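PDB 7ATL: esterase, which hydrolyses carboxylic esters as a family VIII carboxylesterase of beta-lactamase-like fold, and also shows promiscuous acyltransferase activity. Local coordinates for residues Arg24-Val30 with Arg371-Ile376; Gly318-Leu322 with Asn334-Trp339; Ala329-His333 with Arg377-Tyr381. One frame throughout, in Å; residues are numbered along the deposited sequence.

Contact 1. Residues Arg24-Val30 with Arg371-Ile376; sequences RIVGSVV and RYPLQI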
loop_
_atom_site.group_PDB
_atom_site.type_symbol
_atom_site.label_atom_id
_atom_site.label_comp_id
_atom_site.label_asym_id
_atom_site.label_seq_id
_atom_site.Cartn_x
_atom_site.Cartn_y
_atom_site.Cartn_z
ATOM N N ARG A 24 19.481 7.947 7.863
ATOM C CA ARG A 24 18.764 6.782 7.276
ATOM C C ARG A 24 17.348 7.246 6.910
ATOM O O ARG A 24 16.834 6.816 5.881
ATOM C CB ARG A 24 18.746 5.604 8.256
ATOM C CG ARG A 24 19.914 4.633 8.129
ATOM C CD ARG A 24 20.132 3.862 9.430
ATOM N NE ARG A 24 18.933 3.163 9.883
ATOM C CZ ARG A 24 18.374 3.215 11.098
ATOM N NH1 ARG A 24 18.895 3.920 12.089
ATOM N NH2 ARG A 24 17.276 2.516 11.325
ATOM N N ILE A 25 16.778 8.122 7.731
ATOM C CA ILE A 25 15.421 8.722 7.594
ATOM C C ILE A 25 15.581 10.241 7.671
ATOM O O ILE A 25 16.391 10.719 8.485
ATOM C CB ILE A 25 14.495 8.190 8.710
ATOM C CG1 ILE A 25 14.336 6.674 8.609
ATOM C CG2 ILE A 25 13.138 8.883 8.721
ATOM C CD1 ILE A 25 13.787 6.204 7.268
ATOM N N VAL A 26 14.822 10.963 6.863
ATOM C CA VAL A 26 14.813 12.446 6.821
ATOM C C VAL A 26 13.736 12.949 7.785
ATOM O O VAL A 26 14.022 13.904 8.575
ATOM C CB VAL A 26 14.588 12.910 5.374
ATOM C CG1 VAL A 26 14.340 14.413 5.276
ATOM C CG2 VAL A 26 15.758 12.474 4.501
ATOM N N GLY A 27 12.552 12.338 7.701
ATOM C CA GLY A 27 11.375 12.637 8.540
ATOM C C GLY A 27 10.388 11.478 8.560
ATOM O O GLY A 27 10.359 10.661 7.603
ATOM N N SER A 28 9.611 11.363 9.632
ATOM C CA SER A 28 8.575 10.306 9.791
ATOM C C SER A 28 7.445 10.839 10.659
ATOM O O SER A 28 7.680 11.784 11.440
ATOM C CB SER A 28 9.126 9.012 10.347
ATOM O OG SER A 28 9.350 9.118 11.743
ATOM N N VAL A 29 6.260 10.281 10.452
ATOM C CA VAL A 29 5.118 10.336 11.397
ATOM C C VAL A 29 4.780 8.898 11.782
ATOM O O VAL A 29 4.509 8.118 10.869
ATOM C CB VAL A 29 3.929 11.052 10.752
ATOM C CG1 VAL A 29 2.734 11.080 11.692
ATOM C CG2 VAL A 29 4.320 12.447 10.310
ATOM N N VAL A 30 4.851 8.564 13.068
ATOM C CA VAL A 30 4.573 7.206 13.622
ATOM C C VAL A 30 3.423 7.296 14.637
ATOM O O VAL A 30 3.548 8.063 15.598
ATOM C CB VAL A 30 5.826 6.603 14.276
ATOM C CG1 VAL A 30 5.493 5.317 15.007
ATOM C CG2 VAL A 30 6.951 6.377 13.277
ATOM N N ARG A 371 16.050 -0.990 7.972
ATOM C CA ARG A 371 16.002 -1.399 9.401
ATOM C C ARG A 371 14.860 -0.655 10.123
ATOM O O ARG A 371 14.284 -1.233 11.066
ATOM C CB ARG A 371 17.394 -1.218 10.021
ATOM C CG ARG A 371 18.372 -2.319 9.619
ATOM C CD ARG A 371 19.845 -1.940 9.708
ATOM N NE ARG A 371 20.302 -1.740 11.087
ATOM C CZ ARG A 371 20.674 -0.579 11.645
ATOM N NH1 ARG A 371 21.060 -0.564 12.910
ATOM N NH2 ARG A 371 20.672 0.557 10.962
ATOM N N TYR A 372 14.489 0.548 9.668
ATOM C CA TYR A 372 13.593 1.474 10.407
ATOM C C TYR A 372 12.266 0.815 10.744
ATOM O O TYR A 372 11.869 0.844 11.901
ATOM C CB TYR A 372 13.323 2.758 9.630
ATOM C CG TYR A 372 12.523 3.783 10.391
ATOM C CD1 TYR A 372 13.033 4.399 11.524
ATOM C CD2 TYR A 372 11.264 4.165 9.973
ATOM C CE1 TYR A 372 12.321 5.375 12.206
ATOM C CE2 TYR A 372 10.546 5.148 10.635
ATOM C CZ TYR A 372 11.077 5.759 11.750
ATOM O OH TYR A 372 10.360 6.713 12.401
ATOM N N PRO A 373 11.500 0.271 9.768
ATOM C CA PRO A 373 10.195 -0.316 10.074
ATOM C C PRO A 373 10.293 -1.434 11.122
ATOM O O PRO A 373 9.397 -1.517 11.942
ATOM C CB PRO A 373 9.683 -0.858 8.727
ATOM C CG PRO A 373 10.898 -0.899 7.824
ATOM C CD PRO A 373 11.809 0.195 8.333
ATOM N N LEU A 374 11.383 -2.223 11.091
ATOM C CA LEU A 374 11.594 -3.384 11.999
ATOM C C LEU A 374 11.945 -2.911 13.414
ATOM O O LEU A 374 11.443 -3.527 14.392
ATOM C CB LEU A 374 12.696 -4.283 11.440
ATOM C CG LEU A 374 12.410 -4.936 10.083
ATOM C CD1 LEU A 374 13.331 -6.137 9.852
ATOM C CD2 LEU A 374 10.937 -5.332 9.965
ATOM N N GLN A 375 12.781 -1.881 13.528
ATOM C CA GLN A 375 13.217 -1.345 14.837
ATOM C C GLN A 375 12.029 -0.644 15.481
ATOM O O GLN A 375 11.935 -0.684 16.717
ATOM C CB GLN A 375 14.357 -0.345 14.704
ATOM C CG GLN A 375 15.674 -0.963 14.275
ATOM C CD GLN A 375 16.542 0.124 13.695
ATOM O OE1 GLN A 375 16.060 1.156 13.217
ATOM N NE2 GLN A 375 17.840 -0.101 13.728
ATOM N N ILE A 376 11.171 -0.007 14.682
ATOM C CA ILE A 376 9.896 0.553 15.206
ATOM C C ILE A 376 9.061 -0.616 15.742
ATOM O O ILE A 376 8.617 -0.543 16.909
ATOM C CB ILE A 376 9.138 1.361 14.145
ATOM C CG1 ILE A 376 9.907 2.633 13.766
ATOM C CG2 ILE A 376 7.725 1.666 14.639
ATOM C CD1 ILE A 376 9.824 3.740 14.807
#
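Tyr372 OH is gripped by two serines. Ser28 OG lies 2.7 Å from Tyr372 OH, and either hydroxyl could be the donor; Ser16 of helix 3-21 supplies the second hydrogen bond. The phenol oxygen is buried, so these bonds meet its polar needs. With CG anti to the backbone N (chi1 -175°), the tyrosine ring leaves helix 372-376 and reaches strand 27-30. Ile25 lies over one face of the ring. Its CG1 is 4.0 Å from the ring centroid of Tyr372, a CH-pi contact. Ile376 CG1 of the same helix sits over the centre of the opposite face. Beyond the ring, Val30 CG2 and Ile376 CD1 meet tip to tip at 4.2 Å.

The outer end is polar. Arg24 NH2 gives a weak bond to Gln375 OE1, with guanidinium and amide planes 86° apart. Arg371 NH2 lies over one face of the Arg24 guanidinium. Glu366 pairs with Arg24 NE and probably eases this meeting of like charges; Glu22 pairs with Arg24 NH1. The contact thus packs the C-terminal helix 372-381 against sheet strand 27-34, with helix 3-21 alongside and strand 355-361 touching both Ser28 and Tyr372.

Contact 2. Residues Gly318-Leu322 with Asn334-Trp339; sequences GGAVL and NGTLQW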
loop_
_atom_site.group_PDB
_atom_site.type_symbol
_atom_site.label_atom_id
_atom_site.label_comp_id
_atom_site.label_asym_id
_atom_site.label_seq_id
_atom_site.Cartn_x
_atom_site.Cartn_y
_atom_site.Cartn_z
ATOM N N GLY A 318 -5.789 -7.138 1.333
ATOM C CA GLY A 318 -5.295 -5.829 1.810
ATOM C C GLY A 318 -3.855 -5.847 2.310
ATOM O O GLY A 318 -3.262 -4.772 2.393
ATOM N N GLY A 319 -3.297 -7.013 2.633
ATOM C CA GLY A 319 -1.867 -7.127 2.986
ATOM C C GLY A 319 -1.468 -8.554 3.304
ATOM O O GLY A 319 -2.267 -9.441 3.059
ATOM N N ALA A 320 -0.258 -8.737 3.822
ATOM C CA ALA A 320 0.345 -10.046 4.145
ATOM C C ALA A 320 -0.176 -10.514 5.510
ATOM O O ALA A 320 -0.393 -9.655 6.410
ATOM C CB ALA A 320 1.857 -9.955 4.147
ATOM N N VAL A 321 -0.368 -11.829 5.641
ATOM C CA VAL A 321 -0.915 -12.487 6.848
ATOM C C VAL A 321 0.215 -13.297 7.453
ATOM O O VAL A 321 0.784 -14.105 6.720
ATOM C CB VAL A 321 -2.101 -13.393 6.494
ATOM C CG1 VAL A 321 -2.497 -14.290 7.674
ATOM C CG2 VAL A 321 -3.277 -12.577 5.983
ATOM N N LEU A 322 0.490 -13.093 8.737
ATOM C CA LEU A 322 1.509 -13.866 9.481
ATOM C C LEU A 322 0.876 -15.196 9.872
ATOM O O LEU A 322 -0.137 -15.177 10.587
ATOM C CB LEU A 322 1.921 -13.053 10.706
ATOM C CG LEU A 322 3.043 -13.651 11.539
ATOM C CD1 LEU A 322 4.263 -13.887 10.671
ATOM C CD2 LEU A 322 3.388 -12.741 12.710
ATOM N N ASN A 334 0.566 -14.359 15.272
ATOM C CA ASN A 334 -0.152 -14.939 14.122
ATOM C C ASN A 334 -1.463 -14.191 13.947
ATOM O O ASN A 334 -2.053 -13.837 14.961
ATOM C CB ASN A 334 -0.333 -16.436 14.286
ATOM C CG ASN A 334 0.998 -17.159 14.304
ATOM O OD1 ASN A 334 2.000 -16.738 13.728
ATOM N ND2 ASN A 334 1.019 -18.267 14.998
ATOM N N GLY A 335 -1.853 -13.942 12.691
ATOM C CA GLY A 335 -3.065 -13.188 12.308
ATOM C C GLY A 335 -2.780 -11.725 11.979
ATOM O O GLY A 335 -3.716 -11.034 11.529
ATOM N N THR A 336 -1.555 -11.259 12.254
ATOM C CA THR A 336 -1.067 -9.897 11.953
ATOM C C THR A 336 -1.233 -9.644 10.456
ATOM O O THR A 336 -0.874 -10.523 9.662
ATOM C CB THR A 336 0.387 -9.717 12.387
ATOM O OG1 THR A 336 0.375 -9.583 13.801
ATOM C CG2 THR A 336 1.032 -8.485 11.806
ATOM N N LEU A 337 -1.839 -8.515 10.111
ATOM C CA LEU A 337 -1.977 -8.035 8.720
ATOM C C LEU A 337 -0.977 -6.898 8.562
ATOM O O LEU A 337 -0.992 -6.005 9.416
ATOM C CB LEU A 337 -3.411 -7.559 8.476
ATOM C CG LEU A 337 -3.766 -7.298 7.013
ATOM C CD1 LEU A 337 -3.854 -8.614 6.247
ATOM C CD2 LEU A 337 -5.066 -6.513 6.895
ATOM N N GLN A 338 -0.140 -6.935 7.525
ATOM C CA GLN A 338 0.939 -5.938 7.329
ATOM C C GLN A 338 1.163 -5.699 5.846
ATOM O O GLN A 338 1.084 -6.651 5.075
ATOM C CB GLN A 338 2.246 -6.458 7.923
ATOM C CG GLN A 338 3.461 -5.577 7.641
ATOM C CD GLN A 338 4.634 -6.079 8.439
ATOM O OE1 GLN A 338 4.725 -5.864 9.630
ATOM N NE2 GLN A 338 5.540 -6.786 7.796
ATOM N N TRP A 339 1.513 -4.475 5.495
ATOM C CA TRP A 339 2.112 -4.145 4.179
ATOM C C TRP A 339 2.812 -2.792 4.304
ATOM O O TRP A 339 2.902 -2.292 5.451
ATOM C CB TRP A 339 1.025 -4.177 3.100
ATOM C CG TRP A 339 1.536 -4.548 1.751
ATOM C CD1 TRP A 339 1.463 -3.787 0.632
ATOM C CD2 TRP A 339 2.199 -5.765 1.381
ATOM N NE1 TRP A 339 2.048 -4.434 -0.411
ATOM C CE2 TRP A 339 2.524 -5.647 0.017
ATOM C CE3 TRP A 339 2.553 -6.942 2.053
ATOM C CZ2 TRP A 339 3.188 -6.660 -0.680
ATOM C CZ3 TRP A 339 3.210 -7.942 1.368
ATOM C CH2 TRP A 339 3.517 -7.801 0.015
#
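Leu337 CG is anti to the backbone N (chi1 -168°), and the chi2 of 71° brings CD1 back over the neighbouring strand. There Leu337 CD1 meets Val321 CG2 at 4.0 Å and also packs on the carbonyl oxygens of Gly319 and Ala320. The indole of Trp339 lies beside Gly319 and Ala320. The methyl of Ala320 comes to the ring edge, with CB 3.7 Å from Trp339 CZ3. The CA of Gly319 lies 4.1 Å from Trp339 CB.

Four backbone bonds join the segments. Ala320 and Gln338 bond in both directions as an antiparallel hydrogen-bonded pair; Ala320 N to Gln338 O is 2.8 Å. Val321 and Leu337 form the next, non-hydrogen-bonded pair. Leu322 N then bonds to Thr336 O at 3.1 Å. Gly335 N donates almost straight to Leu322 O, at 174°. The indole NE1 of Trp339 bonds to Tyr171, and its ring meets Phe315 edge-to-face. Trp339 also touches residues of a probable Ser-x-x-Lys motif, as in serine beta-lactamases, and lies near bound glycol molecules, consistent with a place by the active site. These are adjacent antiparallel strands in the central sheet of a serine beta-lactamase-like fold.

Contact 3. Residues Ala329-His333 with Arg377-Tyr381; sequences ATPQH and RDAVY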
loop_
_atom_site.group_PDB
_atom_site.type_symbol
_atom_site.label_atom_id
_atom_site.label_comp_id
_atom_site.label_asym_id
_atom_site.label_seq_id
_atom_site.Cartn_x
_atom_site.Cartn_y
_atom_site.Cartn_z
ATOM N N ALA A 329 10.500 -14.594 12.852
ATOM C CA ALA A 329 11.389 -14.019 13.885
ATOM C C ALA A 329 10.930 -12.590 14.135
ATOM O O ALA A 329 11.731 -11.686 13.943
ATOM C CB ALA A 329 12.825 -14.084 13.427
ATOM N N THR A 330 9.645 -12.454 14.467
ATOM C CA THR A 330 8.930 -11.197 14.779
ATOM C C THR A 330 8.249 -11.379 16.133
ATOM O O THR A 330 7.712 -12.458 16.400
ATOM C CB THR A 330 7.900 -10.863 13.687
ATOM O OG1 THR A 330 7.198 -9.645 13.986
ATOM C CG2 THR A 330 6.877 -11.967 13.504
ATOM N N PRO A 331 8.178 -10.325 16.989
ATOM C CA PRO A 331 7.324 -10.347 18.177
ATOM C C PRO A 331 5.839 -10.178 17.817
ATOM O O PRO A 331 5.016 -10.260 18.706
ATOM C CB PRO A 331 7.825 -9.144 18.993
ATOM C CG PRO A 331 8.274 -8.160 17.932
ATOM C CD PRO A 331 8.860 -9.029 16.832
ATOM N N GLN A 332 5.514 -9.919 16.544
ATOM C CA GLN A 332 4.099 -9.858 16.085
ATOM C C GLN A 332 3.488 -11.252 16.255
ATOM O O GLN A 332 4.222 -12.230 16.216
ATOM C CB GLN A 332 3.983 -9.414 14.630
ATOM C CG GLN A 332 4.561 -8.043 14.352
ATOM C CD GLN A 332 4.873 -7.801 12.895
ATOM O OE1 GLN A 332 5.572 -8.565 12.234
ATOM N NE2 GLN A 332 4.352 -6.697 12.395
ATOM N N HIS A 333 2.185 -11.324 16.458
ATOM C CA HIS A 333 1.469 -12.598 16.700
ATOM C C HIS A 333 0.789 -13.055 15.400
ATOM O O HIS A 333 0.435 -12.200 14.556
ATOM C CB HIS A 333 0.468 -12.434 17.850
ATOM C CG HIS A 333 1.069 -12.134 19.188
ATOM N ND1 HIS A 333 1.422 -10.861 19.568
ATOM C CD2 HIS A 333 1.286 -12.923 20.269
ATOM C CE1 HIS A 333 1.880 -10.893 20.805
ATOM N NE2 HIS A 333 1.801 -12.141 21.259
ATOM N N ARG A 377 8.897 -1.656 14.922
ATOM C CA ARG A 377 8.123 -2.871 15.255
ATOM C C ARG A 377 8.593 -3.349 16.633
ATOM O O ARG A 377 7.763 -3.446 17.566
ATOM C CB ARG A 377 8.313 -3.929 14.162
ATOM C CG ARG A 377 7.723 -5.288 14.516
ATOM C CD ARG A 377 8.313 -6.446 13.737
ATOM N NE ARG A 377 9.721 -6.662 14.013
ATOM C CZ ARG A 377 10.475 -7.607 13.454
ATOM N NH1 ARG A 377 9.965 -8.456 12.574
ATOM N NH2 ARG A 377 11.750 -7.692 13.788
ATOM N N ASP A 378 9.894 -3.587 16.753
ATOM C CA ASP A 378 10.569 -4.014 18.007
ATOM C C ASP A 378 10.273 -3.025 19.158
ATOM O O ASP A 378 9.931 -3.486 20.269
ATOM C CB ASP A 378 12.054 -4.234 17.718
ATOM C CG ASP A 378 12.300 -5.484 16.898
ATOM O OD1 ASP A 378 11.301 -6.076 16.415
ATOM O OD2 ASP A 378 13.464 -5.872 16.776
ATOM N N ALA A 379 10.349 -1.717 18.928
ATOM C CA ALA A 379 10.059 -0.709 19.972
ATOM C C ALA A 379 8.613 -0.855 20.459
ATOM O O ALA A 379 8.376 -0.583 21.632
ATOM C CB ALA A 379 10.324 0.692 19.473
ATOM N N VAL A 380 7.668 -1.248 19.602
ATOM C CA VAL A 380 6.238 -1.357 20.015
ATOM C C VAL A 380 6.093 -2.507 21.024
ATOM O O VAL A 380 5.429 -2.307 22.047
ATOM C CB VAL A 380 5.309 -1.510 18.799
ATOM C CG1 VAL A 380 3.871 -1.795 19.207
ATOM C CG2 VAL A 380 5.364 -0.270 17.920
ATOM N N TYR A 381 6.750 -3.640 20.786
ATOM C CA TYR A 381 6.625 -4.863 21.617
ATOM C C TYR A 381 7.709 -4.922 22.733
ATOM O O TYR A 381 7.700 -5.907 23.491
ATOM C CB TYR A 381 6.662 -6.105 20.711
ATOM C CG TYR A 381 5.511 -6.280 19.741
ATOM C CD1 TYR A 381 5.580 -5.820 18.437
ATOM C CD2 TYR A 381 4.375 -6.975 20.102
ATOM C CE1 TYR A 381 4.537 -6.005 17.540
ATOM C CE2 TYR A 381 3.327 -7.176 19.219
ATOM C CZ TYR A 381 3.398 -6.698 17.922
ATOM O OH TYR A 381 2.357 -6.917 17.055
#
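Arg377 reaches across the loop 329-333. From CB the chain goes on to Arg377 CG, anti to the backbone N (chi1 171°), which lies 4.1 Å from Gln332 CD. The next carbon, Arg377 CD, packs on the same amide and comes 3.4 Å from Thr330 OG1. A bend at chi3 (64°) then turns the guanidinium toward Thr330 and Pro331. Arg377 NE is 3.8 Å from Pro331 CD, which sits over one face of the flat group. Arg377 NH1 ends 3.4 Å from Thr330 CB. On the helix side, Arg377 NE forms a salt bridge with Asp378 OD1 at 2.9 Å, and NH2 adds a weak bond to the same oxygen. This carboxylate probably holds the guanidinium in position against the proline.

The loop has its own bracing. Gln332 N donates to Thr330 OG1, an ST turn. Thr330 OG1 in turn donates to Gln332 OE1 at 2.6 Å. Gln332 is thus held where its amide can lie across the aliphatic part of Arg377.

Tyr381 makes the second half of the contact. Pro331 CG packs at 3.6 Å on Tyr381 CD1, and Pro331 O lies over one face of the same ring. Gln332 CG approaches the phenol end. The hydroxyl of Tyr381 and ND1 of His333 both hydrogen-bond to Asp350 OD2, so one carboxylate ties loop to helix.

Ala329, with positive phi just past helix 325-328, closes it in a Schellman motif. From there the loop runs beside the end of helix 372-381 toward strand 337-341. Tyr381 touches strands 345-350 and 355-361, while Thr330 and Gln332 rest on Leu322 of strand 320-322.

How the contacts relate
Contacts 1 and 2 are buried, while contact 3 lies at the surface. Contacts 1 and 3 share helix 372-381: its first half packs on a sheet strand, its second half on a loop. Contacts 1 and 2 reach the same sheet, but their centres are about 19 Å apart and they do not touch. Chemistry follows place. Backbone bonds between strands dominate contact 2. Contact 1 joins a buried tyrosine to a polar, partly exposed arginine end. Contact 3 sets an arginine and a tyrosine against a proline and a glutamine. Contacts 2 and 3 do meet. Gln338 OE1 and Gln332 NE2 form a probable hydrogen bond, and Leu322 CD2 packs on the loop 329-333.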